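Local structure of chorismatase (Streptomyces hygroscopicus, 4BPS) at residues A[18-23]-A[96-101]; A[117-122]-A[137-142]; A[142-147]-A[153-158]; A[229-234]-A[238-243]; A[298-301]-A[305-308]. The protein hydrolyses chorismate to pyruvate and a trans-dihydroxycyclohexadiene carboxylate, a step in the biosynthesis of the immunosuppressants FK506 and FK520. One frame throughout, in Å; residues are numbered along the deposited sequence.

Contact 1: residues A[18-23]-A[96-101]; sequences TAPYCR and DAYLFG
Pro20 sits on the ring of Tyr98 in a CH-pi contact: Pro20 CD lies 3.5 Å from the centroid of the Tyr98 ring and 6° off its normal, placing this carbon over the middle of one face. Pro20 CG follows at the inner end of the ring, 3.8 Å from Tyr98 CG, and the proline ring crosses the tyrosine side chain at about a right angle. Tyr98 reaches this position with CG anti to the carbonyl carbon (chi1 -58°), which carries the ring from the start of strand 98-105 across to the loop leading into strand 21-25. The outer half of the ring meets the backbone ahead of the proline: Ala19 CA and Thr18 O both approach Tyr98 CE2 obliquely, the former at 3.5 Å. Ala19 CB lies beside the phenol tip, 3.7 Å from Tyr98 OH. Pro20 also touches Leu194 and Tyr98 touches Ala196, both on strand 189-196, while Arg239 donates hydrogen bonds to Ala19 O and Pro20 O. The contact thus ties the loop that leads into strand 21-25, an outermost strand of one sheet, to strand 98-105 inside another. A serine in place of Tyr98 would probably leave Pro20 CD without the aromatic face beneath it and open a gap under Ala19. No hydrogen bond links the two segments; a polarised C-H beside the proline nitrogen, set against a ring's pi cloud, and dispersion along a tyrosine make up the attraction.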
# COMPACT_ATOMS: atom_id res chain seq x y z
N THR A 18 4.65 -12.13 -16.76
CA THR A 18 4.63 -10.68 -16.54
C THR A 18 4.37 -10.41 -15.05
O THR A 18 3.43 -10.94 -14.46
CB THR A 18 3.53 -10.03 -17.39
OG1 THR A 18 3.72 -10.38 -18.76
CG2 THR A 18 3.53 -8.51 -17.23
N ALA A 19 5.20 -9.56 -14.47
CA ALA A 19 5.08 -9.17 -13.06
C ALA A 19 3.96 -8.13 -12.90
O ALA A 19 3.57 -7.48 -13.87
CB ALA A 19 6.40 -8.61 -12.58
N PRO A 20 3.40 -8.00 -11.69
CA PRO A 20 2.24 -7.12 -11.52
C PRO A 20 2.53 -5.68 -11.85
O PRO A 20 3.66 -5.20 -11.65
CB PRO A 20 1.87 -7.28 -10.05
CG PRO A 20 2.43 -8.65 -9.68
CD PRO A 20 3.72 -8.74 -10.46
N TYR A 21 1.52 -4.99 -12.35
CA TYR A 21 1.64 -3.58 -12.67
C TYR A 21 0.28 -2.92 -12.53
O TYR A 21 -0.76 -3.59 -12.45
CB TYR A 21 2.23 -3.36 -14.07
CG TYR A 21 1.43 -3.95 -15.22
CD1 TYR A 21 1.57 -5.30 -15.57
CD2 TYR A 21 0.59 -3.17 -15.96
CE1 TYR A 21 0.87 -5.84 -16.65
CE2 TYR A 21 -0.11 -3.70 -17.05
CZ TYR A 21 0.06 -5.04 -17.40
OH TYR A 21 -0.61 -5.58 -18.48
N CYS A 22 0.29 -1.60 -12.49
CA CYS A 22 -0.87 -0.82 -12.15
C CYS A 22 -1.36 0.08 -13.30
O CYS A 22 -0.56 0.55 -14.13
CB CYS A 22 -0.47 0.06 -10.92
SG CYS A 22 -1.82 0.86 -10.06
N ARG A 23 -2.67 0.32 -13.30
CA ARG A 23 -3.28 1.38 -14.11
C ARG A 23 -4.26 2.15 -13.25
O ARG A 23 -4.86 1.57 -12.35
CB ARG A 23 -4.07 0.79 -15.29
CG ARG A 23 -3.25 0.04 -16.32
CD ARG A 23 -2.50 0.98 -17.24
NE ARG A 23 -1.82 0.24 -18.30
CZ ARG A 23 -0.55 -0.16 -18.27
NH1 ARG A 23 0.23 0.11 -17.23
NH2 ARG A 23 -0.05 -0.84 -19.29
N ASP A 96 -0.04 -18.01 -12.76
CA ASP A 96 0.83 -19.04 -12.21
C ASP A 96 1.93 -18.45 -11.33
O ASP A 96 2.35 -19.11 -10.36
CB ASP A 96 1.40 -19.92 -13.31
CG ASP A 96 0.35 -20.90 -13.86
OD1 ASP A 96 -0.59 -21.28 -13.12
OD2 ASP A 96 0.48 -21.32 -15.03
N ALA A 97 2.33 -17.20 -11.57
CA ALA A 97 3.45 -16.60 -10.83
C ALA A 97 3.07 -15.61 -9.72
O ALA A 97 3.90 -15.40 -8.82
CB ALA A 97 4.40 -15.91 -11.82
N TYR A 98 1.88 -15.00 -9.78
CA TYR A 98 1.53 -13.93 -8.83
C TYR A 98 0.08 -14.06 -8.37
O TYR A 98 -0.76 -14.65 -9.05
CB TYR A 98 1.77 -12.54 -9.43
CG TYR A 98 3.20 -12.34 -9.85
CD1 TYR A 98 4.20 -12.07 -8.90
CD2 TYR A 98 3.60 -12.45 -11.18
CE1 TYR A 98 5.53 -11.92 -9.29
CE2 TYR A 98 4.92 -12.31 -11.56
CZ TYR A 98 5.88 -12.03 -10.62
OH TYR A 98 7.21 -11.87 -10.96
N LEU A 99 -0.20 -13.46 -7.22
CA LEU A 99 -1.52 -13.51 -6.56
C LEU A 99 -1.89 -12.09 -6.11
O LEU A 99 -1.05 -11.36 -5.58
CB LEU A 99 -1.41 -14.42 -5.34
CG LEU A 99 -2.57 -14.54 -4.36
CD1 LEU A 99 -3.72 -15.22 -5.04
CD2 LEU A 99 -2.16 -15.31 -3.07
N PHE A 100 -3.15 -11.72 -6.31
CA PHE A 100 -3.74 -10.48 -5.81
C PHE A 100 -4.90 -10.84 -4.90
O PHE A 100 -5.73 -11.64 -5.30
CB PHE A 100 -4.24 -9.62 -6.98
CG PHE A 100 -4.92 -8.35 -6.57
CD1 PHE A 100 -4.18 -7.23 -6.25
CD2 PHE A 100 -6.30 -8.25 -6.53
CE1 PHE A 100 -4.81 -6.03 -5.88
CE2 PHE A 100 -6.92 -7.05 -6.17
CZ PHE A 100 -6.17 -5.96 -5.84
N GLY A 101 -4.99 -10.22 -3.73
CA GLY A 101 -6.11 -10.47 -2.83
C GLY A 101 -6.58 -9.21 -2.14
O GLY A 101 -5.83 -8.23 -1.96

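Contact 2: residues A[117-122]-A[137-142]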
# COMPACT_ATOMS: atom_id res chain seq x y z
N ALA A 117 -6.84 -11.71 12.94
CA ALA A 117 -7.51 -12.78 12.22
C ALA A 117 -7.41 -12.58 10.69
O ALA A 117 -7.16 -13.52 9.95
CB ALA A 117 -8.96 -12.91 12.66
N LEU A 118 -7.60 -11.35 10.24
CA LEU A 118 -7.51 -11.02 8.84
C LEU A 118 -6.11 -11.32 8.32
O LEU A 118 -5.96 -12.01 7.30
CB LEU A 118 -7.88 -9.53 8.68
CG LEU A 118 -7.86 -8.98 7.26
CD1 LEU A 118 -8.83 -7.80 7.13
CD2 LEU A 118 -6.45 -8.56 6.87
N TYR A 119 -5.08 -10.85 9.01
CA TYR A 119 -3.72 -11.12 8.57
C TYR A 119 -3.38 -12.61 8.66
O TYR A 119 -2.69 -13.14 7.80
CB TYR A 119 -2.68 -10.25 9.31
CG TYR A 119 -2.35 -8.99 8.54
CD1 TYR A 119 -1.35 -9.01 7.59
CD2 TYR A 119 -3.07 -7.83 8.72
CE1 TYR A 119 -1.07 -7.89 6.81
CE2 TYR A 119 -2.81 -6.71 7.94
CZ TYR A 119 -1.79 -6.74 7.00
OH TYR A 119 -1.52 -5.64 6.20
N THR A 120 -3.87 -13.29 9.70
CA THR A 120 -3.69 -14.75 9.75
C THR A 120 -4.24 -15.39 8.49
O THR A 120 -3.61 -16.28 7.90
CB THR A 120 -4.39 -15.34 10.98
OG1 THR A 120 -3.68 -14.96 12.17
CG2 THR A 120 -4.43 -16.87 10.91
N ASN A 121 -5.41 -14.95 8.08
CA ASN A 121 -6.05 -15.52 6.90
C ASN A 121 -5.25 -15.20 5.63
O ASN A 121 -5.12 -16.06 4.75
CB ASN A 121 -7.50 -15.06 6.78
CG ASN A 121 -8.38 -15.68 7.86
OD1 ASN A 121 -8.05 -16.73 8.39
ND2 ASN A 121 -9.46 -15.01 8.20
N VAL A 122 -4.69 -14.00 5.54
CA VAL A 122 -3.81 -13.65 4.41
C VAL A 122 -2.57 -14.55 4.37
O VAL A 122 -2.23 -15.13 3.32
CB VAL A 122 -3.44 -12.16 4.45
CG1 VAL A 122 -2.34 -11.83 3.44
CG2 VAL A 122 -4.66 -11.28 4.21
N THR A 137 1.59 -4.61 0.47
CA THR A 137 0.35 -4.60 1.19
C THR A 137 -0.18 -3.18 1.30
O THR A 137 0.59 -2.22 1.30
CB THR A 137 0.50 -5.18 2.63
OG1 THR A 137 1.38 -4.36 3.39
CG2 THR A 137 0.98 -6.62 2.60
N TRP A 138 -1.50 -3.06 1.43
CA TRP A 138 -2.13 -1.77 1.72
C TRP A 138 -3.17 -1.99 2.81
O TRP A 138 -3.88 -2.99 2.80
CB TRP A 138 -2.85 -1.20 0.51
CG TRP A 138 -2.02 -0.78 -0.67
CD1 TRP A 138 -1.67 0.50 -1.00
CD2 TRP A 138 -1.48 -1.64 -1.71
NE1 TRP A 138 -0.96 0.50 -2.19
CE2 TRP A 138 -0.82 -0.79 -2.64
CE3 TRP A 138 -1.51 -3.01 -1.96
CZ2 TRP A 138 -0.21 -1.28 -3.80
CZ3 TRP A 138 -0.90 -3.49 -3.11
CH2 TRP A 138 -0.26 -2.62 -4.02
N ASN A 139 -3.27 -1.02 3.70
CA ASN A 139 -4.24 -1.02 4.80
C ASN A 139 -4.96 0.32 4.79
O ASN A 139 -4.34 1.36 5.03
CB ASN A 139 -3.55 -1.23 6.15
CG ASN A 139 -2.61 -2.41 6.15
OD1 ASN A 139 -3.05 -3.54 6.31
ND2 ASN A 139 -1.30 -2.16 5.94
N TYR A 140 -6.26 0.26 4.51
CA TYR A 140 -7.12 1.45 4.48
C TYR A 140 -7.95 1.37 5.76
O TYR A 140 -8.83 0.51 5.88
CB TYR A 140 -7.99 1.47 3.23
CG TYR A 140 -7.16 1.46 1.95
CD1 TYR A 140 -6.51 2.62 1.54
CD2 TYR A 140 -6.99 0.32 1.18
CE1 TYR A 140 -5.75 2.66 0.39
CE2 TYR A 140 -6.23 0.33 0.02
CZ TYR A 140 -5.61 1.51 -0.38
OH TYR A 140 -4.86 1.59 -1.51
N VAL A 141 -7.63 2.24 6.73
CA VAL A 141 -8.05 2.10 8.12
C VAL A 141 -9.03 3.21 8.46
O VAL A 141 -8.63 4.36 8.64
CB VAL A 141 -6.81 2.14 9.06
CG1 VAL A 141 -7.23 2.00 10.53
CG2 VAL A 141 -5.79 1.05 8.69
N SER A 142 -10.32 2.87 8.56
CA SER A 142 -11.32 3.85 8.91
C SER A 142 -11.05 4.50 10.28
O SER A 142 -10.89 3.81 11.29
CB SER A 142 -12.67 3.19 8.96
OG SER A 142 -13.66 4.11 9.35
O HOH W 1 0.79 -4.29 6.08
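Tyr119 gives its hydroxyl hydrogen to the side-chain carbonyl of Asn139, Tyr119 OH to Asn139 OD1 at 2.6 Å, and this short bond joins helix 112-129 to strand 133-142 of the YjgF-fold sheet. The hydroxyl arrives in the carbonyl plane on a lone pair, with a C=O...O angle of 122°, and Asn139 OD1 in turn lies at the edge of the tyrosine ring. Ring and amide planes are 37° apart. Tyr119 chi1, at -95°, departs from the usual staggered value as the long side chain reaches from the helix toward the strand. One water joins the first shell: it donates to Tyr119 OH, accepts from Asn139 ND2 at 3.0 Å, and is bonded to Thr137 OG1 at 2.8 Å. Thr137 and Asn139, two apart on the strand, both point at the helix, and the water links their side chains to the phenol. Further out, Asn139 ND2 also donates to Thr180 O, so both ends of the amide are engaged and its flip is fixed. Phe158 of helix 154-169 packs on Asn139, and Ala165 of the same helix on Tyr119. Asn139 belongs to the pocket of the bound 3-(2-carboxyethyl)benzoic acid, about 4 Å from the ligand and from the side chain of substrate-binding Arg162; Tyr119 is thus a second-shell residue that orients a pocket amide. At about a right angle to the bond it donates, Tyr119 OH accepts from the water at 2.7 Å.

Contact 3: residues A[142-147]-A[153-158]; sequences SGINTT and EVYRDF. With 3EB (3-(2-carboxyethyl)benzoic acid), chain B.
Val154 N donates to Thr146 O at 2.9 Å, nearly along the C=O axis, and Tyr155 N to Ile144 O; these two backbone bonds fasten the loop 142-147 over the first turn of helix 154-169, where Glu153 stands at the N-cap position. Among the side-chain bonds, Asn145 ND2 reaches Glu153 OE2 at 3.1 Å on the anti side, 29° out of the carboxylate plane, and a water joins that oxygen to Asn145 O. Glu153 OE1 pairs with Arg156 NE at 3.0 Å in a salt bridge, while Asn145 OD1 takes Arg301 NH2. Gly143 O, which accepts Thr146 N across a type I turn, also accepts Thr146 OG1 at 2.7 Å. Val154 packs against the Gly143 carbonyl and beside Thr146 OG1. The apolar contact is Ile144 CG1 beside Tyr155 CB at 3.7 Å. With CG anti to N (chi1 -180°), the Tyr155 ring runs out past Ile144 into the pocket, where Tyr155 OH donates to 3EB OAB at 2.6 Å; Tyr215, Arg228 and Arg162 also bind this ligand. The loop links strand 133-142 to helix 154-169, Val154 packs on Val141 of that strand, and Asp157 OD2 accepts from Tyr111 N, just ahead of helix 112-129.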
# COMPACT_ATOMS: atom_id res chain seq x y z
N SER A 142 -10.32 2.87 8.56
CA SER A 142 -11.32 3.85 8.91
C SER A 142 -11.05 4.50 10.28
O SER A 142 -10.89 3.81 11.29
CB SER A 142 -12.67 3.19 8.96
OG SER A 142 -13.66 4.11 9.35
N GLY A 143 -10.99 5.82 10.31
CA GLY A 143 -10.80 6.51 11.58
C GLY A 143 -9.43 6.25 12.18
O GLY A 143 -9.31 6.05 13.40
N ILE A 144 -8.39 6.27 11.35
CA ILE A 144 -7.06 5.87 11.79
C ILE A 144 -6.54 6.64 13.01
O ILE A 144 -5.78 6.08 13.80
CB ILE A 144 -6.08 5.97 10.57
CG1 ILE A 144 -4.76 5.24 10.82
CG2 ILE A 144 -5.86 7.43 10.14
CD1 ILE A 144 -3.96 5.04 9.52
N ASN A 145 -6.94 7.91 13.18
CA ASN A 145 -6.51 8.71 14.34
C ASN A 145 -7.59 8.85 15.40
O ASN A 145 -7.40 9.56 16.38
CB ASN A 145 -6.05 10.10 13.90
CG ASN A 145 -4.95 10.09 12.87
OD1 ASN A 145 -5.00 10.87 11.92
ND2 ASN A 145 -3.94 9.23 13.04
N THR A 146 -8.73 8.21 15.20
CA THR A 146 -9.77 8.24 16.22
C THR A 146 -9.37 7.31 17.38
O THR A 146 -8.48 6.48 17.24
CB THR A 146 -11.16 7.78 15.68
OG1 THR A 146 -11.13 6.39 15.34
CG2 THR A 146 -11.63 8.62 14.50
N THR A 147 -10.06 7.47 18.50
CA THR A 147 -9.84 6.62 19.66
C THR A 147 -10.87 5.50 19.67
O THR A 147 -12.07 5.77 19.53
CB THR A 147 -9.96 7.45 20.94
OG1 THR A 147 -9.08 8.58 20.84
CG2 THR A 147 -9.59 6.64 22.14
N GLU A 153 -5.81 4.68 20.27
CA GLU A 153 -5.86 5.14 18.88
C GLU A 153 -6.02 3.96 17.93
O GLU A 153 -5.30 2.95 18.06
CB GLU A 153 -4.58 5.92 18.54
CG GLU A 153 -4.69 6.66 17.21
CD GLU A 153 -3.38 7.30 16.74
OE1 GLU A 153 -2.30 6.88 17.20
OE2 GLU A 153 -3.47 8.24 15.93
N VAL A 154 -6.90 4.11 16.94
CA VAL A 154 -7.16 3.03 15.99
C VAL A 154 -5.87 2.56 15.30
O VAL A 154 -5.67 1.36 15.15
CB VAL A 154 -8.27 3.43 15.02
CG1 VAL A 154 -8.33 2.49 13.81
CG2 VAL A 154 -9.62 3.41 15.74
N TYR A 155 -4.99 3.46 14.88
CA TYR A 155 -3.78 2.99 14.20
C TYR A 155 -2.98 2.04 15.10
O TYR A 155 -2.42 1.05 14.63
CB TYR A 155 -2.88 4.16 13.81
CG TYR A 155 -1.61 3.72 13.10
CD1 TYR A 155 -1.67 3.03 11.88
CD2 TYR A 155 -0.37 3.94 13.66
CE1 TYR A 155 -0.52 2.61 11.25
CE2 TYR A 155 0.79 3.55 13.02
CZ TYR A 155 0.71 2.88 11.82
OH TYR A 155 1.88 2.48 11.21
N ARG A 156 -2.90 2.37 16.39
CA ARG A 156 -2.14 1.57 17.33
C ARG A 156 -2.82 0.21 17.54
O ARG A 156 -2.14 -0.83 17.63
CB ARG A 156 -1.96 2.31 18.64
CG ARG A 156 -1.15 3.57 18.47
CD ARG A 156 -1.22 4.47 19.71
NE ARG A 156 -0.60 5.77 19.44
CZ ARG A 156 0.64 6.09 19.77
NH1 ARG A 156 1.41 5.25 20.46
NH2 ARG A 156 1.12 7.29 19.46
N ASP A 157 -4.14 0.20 17.61
CA ASP A 157 -4.94 -1.02 17.74
C ASP A 157 -4.71 -1.92 16.51
O ASP A 157 -4.45 -3.13 16.63
CB ASP A 157 -6.40 -0.54 17.84
CG ASP A 157 -7.43 -1.62 18.15
OD1 ASP A 157 -7.11 -2.66 18.77
OD2 ASP A 157 -8.59 -1.34 17.80
N PHE A 158 -4.75 -1.32 15.32
CA PHE A 158 -4.42 -2.02 14.08
C PHE A 158 -2.99 -2.60 14.14
O PHE A 158 -2.78 -3.75 13.77
CB PHE A 158 -4.58 -1.03 12.91
CG PHE A 158 -3.82 -1.44 11.68
CD1 PHE A 158 -4.27 -2.49 10.87
CD2 PHE A 158 -2.63 -0.82 11.34
CE1 PHE A 158 -3.55 -2.90 9.76
CE2 PHE A 158 -1.91 -1.22 10.22
CZ PHE A 158 -2.37 -2.27 9.44
C 3EB B . 5.84 5.88 8.68
O 3EB B . 5.82 5.26 9.74
CA 3EB B . 4.63 6.60 8.15
OAB 3EB B . 1.51 0.98 9.14
OAD 3EB B . 1.50 0.01 7.15
CAE 3EB B . 3.85 4.36 6.24
CAF 3EB B . 3.73 3.18 5.51
CAG 3EB B . 3.28 4.47 7.51
CAH 3EB B . 3.02 2.11 6.03
CAL 3EB B . 1.76 1.01 7.92
CAM 3EB B . 2.59 3.38 8.02
CAN 3EB B . 2.47 2.19 7.31
OXT 3EB B . 6.91 6.01 7.97
C2 3EB B . 3.34 5.76 8.31
O HOH W 2 -4.89 10.26 17.38

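Contact 4: residues A[229-234]-A[238-243]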
# COMPACT_ATOMS: atom_id res chain seq x y z
N ALA A 229 10.49 -0.11 0.54
CA ALA A 229 10.18 -0.43 -0.87
C ALA A 229 10.43 -1.93 -1.04
O ALA A 229 11.07 -2.56 -0.16
CB ALA A 229 11.06 0.37 -1.81
N THR A 230 9.95 -2.51 -2.14
CA THR A 230 10.21 -3.89 -2.46
C THR A 230 10.49 -4.01 -3.94
O THR A 230 9.72 -3.48 -4.76
CB THR A 230 8.99 -4.78 -2.11
OG1 THR A 230 8.77 -4.72 -0.69
CG2 THR A 230 9.19 -6.24 -2.53
N TRP A 231 11.58 -4.68 -4.29
CA TRP A 231 11.86 -5.07 -5.67
C TRP A 231 11.29 -6.47 -5.89
O TRP A 231 11.61 -7.39 -5.13
CB TRP A 231 13.38 -5.09 -5.95
CG TRP A 231 13.62 -5.62 -7.34
CD1 TRP A 231 13.76 -6.94 -7.71
CD2 TRP A 231 13.60 -4.87 -8.55
NE1 TRP A 231 13.86 -7.04 -9.09
CE2 TRP A 231 13.77 -5.78 -9.63
CE3 TRP A 231 13.47 -3.51 -8.84
CZ2 TRP A 231 13.81 -5.36 -10.96
CZ3 TRP A 231 13.51 -3.10 -10.16
CH2 TRP A 231 13.69 -4.02 -11.19
N LEU A 232 10.49 -6.62 -6.93
CA LEU A 232 9.83 -7.90 -7.22
C LEU A 232 10.13 -8.33 -8.64
O LEU A 232 9.82 -7.60 -9.58
CB LEU A 232 8.31 -7.82 -7.05
CG LEU A 232 7.57 -9.17 -7.03
CD1 LEU A 232 7.83 -9.89 -5.73
CD2 LEU A 232 6.08 -8.98 -7.30
N GLY A 233 10.66 -9.55 -8.82
CA GLY A 233 10.77 -10.12 -10.15
C GLY A 233 12.17 -10.08 -10.71
O GLY A 233 13.13 -9.68 -10.06
N PRO A 234 12.31 -10.54 -11.96
CA PRO A 234 13.62 -10.63 -12.59
C PRO A 234 14.21 -9.25 -12.86
O PRO A 234 13.48 -8.24 -12.90
CB PRO A 234 13.33 -11.38 -13.91
CG PRO A 234 11.90 -11.22 -14.15
CD PRO A 234 11.22 -11.03 -12.82
N GLY A 238 11.13 -6.86 -13.70
CA GLY A 238 10.76 -6.65 -12.31
C GLY A 238 10.31 -5.23 -12.02
O GLY A 238 10.43 -4.33 -12.85
N ARG A 239 9.74 -5.08 -10.84
CA ARG A 239 9.07 -3.85 -10.44
C ARG A 239 9.63 -3.36 -9.12
O ARG A 239 10.04 -4.17 -8.27
CB ARG A 239 7.58 -4.11 -10.19
CG ARG A 239 6.88 -4.92 -11.26
CD ARG A 239 6.80 -4.20 -12.59
NE ARG A 239 5.89 -4.93 -13.47
CZ ARG A 239 5.93 -4.90 -14.80
NH1 ARG A 239 6.79 -4.15 -15.46
NH2 ARG A 239 5.06 -5.63 -15.48
N LEU A 240 9.61 -2.06 -8.92
CA LEU A 240 9.97 -1.47 -7.64
C LEU A 240 8.74 -0.81 -7.03
O LEU A 240 8.27 0.20 -7.52
CB LEU A 240 11.09 -0.46 -7.84
CG LEU A 240 11.68 0.18 -6.58
CD1 LEU A 240 12.23 -0.86 -5.62
CD2 LEU A 240 12.79 1.13 -7.04
N PHE A 241 8.19 -1.41 -5.97
CA PHE A 241 7.03 -0.87 -5.28
C PHE A 241 7.50 -0.03 -4.10
O PHE A 241 8.26 -0.53 -3.25
CB PHE A 241 6.15 -2.00 -4.75
CG PHE A 241 5.64 -2.92 -5.83
CD1 PHE A 241 4.85 -2.44 -6.86
CD2 PHE A 241 5.95 -4.27 -5.83
CE1 PHE A 241 4.37 -3.29 -7.86
CE2 PHE A 241 5.48 -5.13 -6.83
CZ PHE A 241 4.67 -4.64 -7.83
N ILE A 242 7.09 1.24 -4.04
CA ILE A 242 7.53 2.14 -2.98
C ILE A 242 6.38 2.28 -1.98
O ILE A 242 5.23 2.53 -2.37
CB ILE A 242 7.93 3.51 -3.54
CG1 ILE A 242 8.94 3.37 -4.70
CG2 ILE A 242 8.51 4.37 -2.41
CD1 ILE A 242 8.94 4.54 -5.63
N SER A 243 6.69 2.12 -0.70
CA SER A 243 5.70 2.29 0.36
C SER A 243 5.13 3.70 0.36
O SER A 243 5.74 4.63 -0.18
CB SER A 243 6.36 2.04 1.71
OG SER A 243 6.69 0.67 1.79
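Strands 229-232 and 239-243 run antiparallel as a beta hairpin, their axes 4.7 Å apart at 165°, with Thr230-Phe241 and Leu232-Arg239 as hydrogen-bonded pairs and Ala229-Ile242 and Trp231-Leu240 as non-hydrogen-bonded pairs. The four bonds of the hydrogen-bonded pairs are all 2.8 Å from N to O, Thr230 N to Phe241 O among them. Trp231 lays one face of its indole over the opposite backbone: Arg239 O stands 3.4 Å above the ring plane and Gly238 C beside it, both offset toward the rim. CG anti to the backbone N (chi1 175°) swings the ring toward the turn, where Trp231 NE1 donates to Gly233 O at 2.9 Å, 44° out of that carbonyl's plane. Gly238 lies under the indole, its CA 3.6 Å from Trp231 CZ2, where a CB would clash. Leu240 CB flanks Trp231 CE3 at 4.0 Å. On the other face of the sheet Leu232 CB meets Phe241 CE2 at 3.9 Å and Arg239 CB lies over one face of the Phe241 ring, toward its rim; the Arg239 guanidinium goes on to the loop 18-20 and to Ala344 O. With an alanine at Trp231, Gly233 O would probably lose its indole donor and Gly238 its cover. The indole over Arg239 O probably shields the Leu232 N to Arg239 O bond on that face.

Contact 5: residues A[298-301]-A[305-308]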
# COMPACT_ATOMS: atom_id res chain seq x y z
N VAL A 298 -1.20 10.30 -3.60
CA VAL A 298 -0.74 11.33 -2.69
C VAL A 298 -1.89 11.59 -1.70
O VAL A 298 -2.94 12.09 -2.10
CB VAL A 298 -0.36 12.62 -3.47
CG1 VAL A 298 0.09 13.71 -2.49
CG2 VAL A 298 0.72 12.33 -4.50
N TYR A 299 -1.68 11.18 -0.45
CA TYR A 299 -2.69 11.30 0.58
C TYR A 299 -2.46 12.59 1.33
O TYR A 299 -1.33 12.85 1.76
CB TYR A 299 -2.58 10.13 1.53
CG TYR A 299 -2.60 8.76 0.89
CD1 TYR A 299 -3.79 8.19 0.43
CD2 TYR A 299 -1.43 7.99 0.79
CE1 TYR A 299 -3.81 6.90 -0.11
CE2 TYR A 299 -1.44 6.70 0.25
CZ TYR A 299 -2.65 6.16 -0.19
OH TYR A 299 -2.72 4.89 -0.69
N VAL A 300 -3.51 13.40 1.49
CA VAL A 300 -3.38 14.72 2.08
C VAL A 300 -4.44 14.89 3.16
O VAL A 300 -5.64 14.70 2.90
CB VAL A 300 -3.56 15.83 1.02
CG1 VAL A 300 -3.36 17.20 1.63
CG2 VAL A 300 -2.57 15.62 -0.16
N ARG A 301 -4.00 15.25 4.37
CA ARG A 301 -4.91 15.31 5.51
C ARG A 301 -5.97 16.41 5.41
O ARG A 301 -7.15 16.17 5.72
CB ARG A 301 -4.09 15.50 6.79
CG ARG A 301 -4.95 15.72 8.06
CD ARG A 301 -4.08 15.78 9.31
NE ARG A 301 -3.37 14.54 9.56
CZ ARG A 301 -3.91 13.48 10.18
NH1 ARG A 301 -5.15 13.53 10.67
NH2 ARG A 301 -3.19 12.36 10.29
N ASP A 305 -5.01 21.91 1.97
CA ASP A 305 -3.63 21.63 1.54
C ASP A 305 -3.53 20.90 0.21
O ASP A 305 -2.41 20.75 -0.28
CB ASP A 305 -2.90 20.79 2.60
CG ASP A 305 -2.65 21.54 3.90
OD1 ASP A 305 -2.66 22.79 3.89
OD2 ASP A 305 -2.38 20.86 4.92
N LEU A 306 -4.63 20.42 -0.36
CA LEU A 306 -4.48 19.57 -1.53
C LEU A 306 -3.83 20.30 -2.69
O LEU A 306 -2.95 19.75 -3.32
CB LEU A 306 -5.83 18.96 -1.96
CG LEU A 306 -6.01 17.48 -1.53
CD1 LEU A 306 -6.55 17.43 -0.10
CD2 LEU A 306 -6.87 16.63 -2.43
N ASP A 307 -4.24 21.53 -2.98
CA ASP A 307 -3.63 22.22 -4.11
C ASP A 307 -2.16 22.57 -3.81
O ASP A 307 -1.33 22.52 -4.70
CB ASP A 307 -4.41 23.46 -4.51
CG ASP A 307 -4.03 23.92 -5.91
OD1 ASP A 307 -4.24 23.15 -6.87
OD2 ASP A 307 -3.50 25.04 -6.04
N THR A 308 -1.85 22.94 -2.58
CA THR A 308 -0.49 23.21 -2.17
C THR A 308 0.39 21.99 -2.48
O THR A 308 1.45 22.10 -3.11
CB THR A 308 -0.44 23.54 -0.66
OG1 THR A 308 -1.24 24.69 -0.41
CG2 THR A 308 0.99 23.80 -0.20
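Val300 carries this contact, its CB 3.6 Å from Leu306 CD1 and its CG1 branch 3.7 Å from Asp305 CB. Along strand 296-300, Val298 comes first and packs on Val309 of helix 306-314, as Val300 also does. Tyr299 points away from the helix, its OH bonded to Glu340 OE1. Val300 follows, turned toward the helix; with CG1 anti to the backbone N (chi1 -177°), that methyl touches both Leu306 CD1, at 3.6 Å, and the Asp305 methylene, while Val300 CG2 lies 4.1 Å from Leu306 CG. The strand, the helix and strand 323-327, parallel to the first, form a beta-alpha-beta unit, and this valine and leucine lie where the chain turns from strand into helix. Leu306 crosses Val300 obliquely and also touches His327. Asp305 offers only its methylene to the valine, its carboxylate being paired with Arg302 through OD1, and the Asp305 side chain also touches Val259 of helix 259-274. Arg301 then leads its guanidinium away from the helix, to Asn145 OD1 and Leu335 O.

Contacts 2 and 3 share Ser142 and meet where Asn139 CG lies 3.3 Å from Phe158 CZ, so strand 133-142 and helix 154-169 both contribute to the pocket; they supply Asn139 and Tyr155, whose side chains are about 7 Å apart. Contact 5 reaches contact 3 through Arg301 NH2, 2.8 Å from Asn145 OD1, and its Val300 side chain is about 8 Å from that of the proton acceptor Glu338. Contact 4 ends near the ligand too, the Ser243 side chain about 5 Å away. Contact 1 lies away from the site but is joined to contact 4 by Arg239 NE, 2.9 Å from Pro20 O.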